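Local coordinates for protein inosine-uridine nucleoside N-ribohydrolase (Xanthomonas oryzae pv. oryzae, PDB 4KL0) that binds calcium and probably hydrolyses N-glycosidic bonds of nucleosides, although the true role of this bacterial effector is not established, at residues N271-P274 and G275-T278. Residues are numbered along the deposited sequence; the frame is centred on the assembly and turned at random.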
# COMPACT_ATOMS: atom_id res chain seq x y z
N ASN A 271 4.64 -28.89 -9.49
CA ASN A 271 4.83 -28.36 -10.85
C ASN A 271 3.50 -27.82 -11.44
O ASN A 271 3.23 -28.02 -12.64
CB ASN A 271 5.43 -29.44 -11.80
CG ASN A 271 6.47 -28.87 -12.80
OD1 ASN A 271 6.67 -27.65 -12.92
ND2 ASN A 271 7.14 -29.80 -13.52
N LEU A 272 2.69 -27.13 -10.61
CA LEU A 272 1.35 -26.64 -11.03
C LEU A 272 1.29 -25.17 -11.39
O LEU A 272 0.26 -24.66 -11.84
CB LEU A 272 0.29 -26.91 -9.97
CG LEU A 272 -0.14 -28.36 -9.73
CD1 LEU A 272 -1.24 -28.38 -8.64
CD2 LEU A 272 -0.63 -28.97 -11.03
N ILE A 273 2.40 -24.49 -11.22
CA ILE A 273 2.50 -23.09 -11.55
C ILE A 273 3.49 -22.92 -12.67
O ILE A 273 4.71 -22.88 -12.45
CB ILE A 273 2.85 -22.28 -10.31
CG1 ILE A 273 1.77 -22.49 -9.24
CG2 ILE A 273 2.97 -20.79 -10.72
CD1 ILE A 273 2.17 -22.01 -7.86
N PRO A 274 2.98 -22.85 -13.92
CA PRO A 274 3.93 -22.90 -15.02
C PRO A 274 5.01 -21.83 -14.97
O PRO A 274 4.75 -20.64 -14.71
CB PRO A 274 3.05 -22.71 -16.28
CG PRO A 274 1.69 -23.09 -15.86
CD PRO A 274 1.57 -22.84 -14.35
N GLY A 275 6.23 -22.26 -15.20
CA GLY A 275 7.36 -21.36 -15.29
C GLY A 275 8.12 -21.24 -13.96
O GLY A 275 9.23 -20.71 -13.92
N LEU A 276 7.53 -21.68 -12.85
CA LEU A 276 8.21 -21.51 -11.55
C LEU A 276 8.74 -22.84 -11.08
O LEU A 276 8.17 -23.88 -11.40
CB LEU A 276 7.28 -20.92 -10.47
CG LEU A 276 6.56 -19.62 -10.85
CD1 LEU A 276 5.86 -19.04 -9.60
CD2 LEU A 276 7.52 -18.62 -11.43
N ASP A 277 9.85 -22.83 -10.36
CA ASP A 277 10.38 -24.08 -9.84
C ASP A 277 11.01 -23.89 -8.47
O ASP A 277 11.07 -22.76 -7.97
CB ASP A 277 11.38 -24.72 -10.81
CG ASP A 277 12.47 -23.76 -11.23
OD1 ASP A 277 12.80 -22.81 -10.48
OD2 ASP A 277 13.02 -23.93 -12.35
N THR A 278 11.46 -24.98 -7.86
CA THR A 278 11.99 -24.91 -6.49
C THR A 278 13.14 -23.92 -6.42
O THR A 278 13.30 -23.19 -5.41
CB THR A 278 12.42 -26.30 -5.99
OG1 THR A 278 11.28 -27.17 -5.92
CG2 THR A 278 13.08 -26.18 -4.60
O HOH W 1 5.50 -25.13 -10.92
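I273 and L276 meet at the two ends of a type II beta turn, methyl against methyl: CG2 of I273 lies 3.6 Å from CD1 of L276, and the side chains approach at a slant. The I273 torsion explains which branch does the touching, for at chi1 -59° CG2 stands anti to the backbone N, and this branch, not CG1, meets the leucine. L276 answers with CG anti to its own carbonyl carbon, beside its backbone N. Beside this apolar pair the turn is closed by L276 N donating to I273 O over 3.1 Å; the N-H...O angle of 164° makes the bond nearly straight. P274 and G275 form the corner, G275 with a positive phi of 96°, a backbone conformation that glycine, having no side chain, adopts readily. Water 1 adds a second bridge between the turn's ends, accepting from I273 N at 3.2 Å and donating to L276 O at 3.0 Å. Away from the calcium sites, on the surface, the turn links two helices: I273 and L276 both rest on L264 of helix 248-269, which ends in a Schellman motif with N271 as C-prime, while D277 N-caps helix 278-285 through OD1 to W280 N.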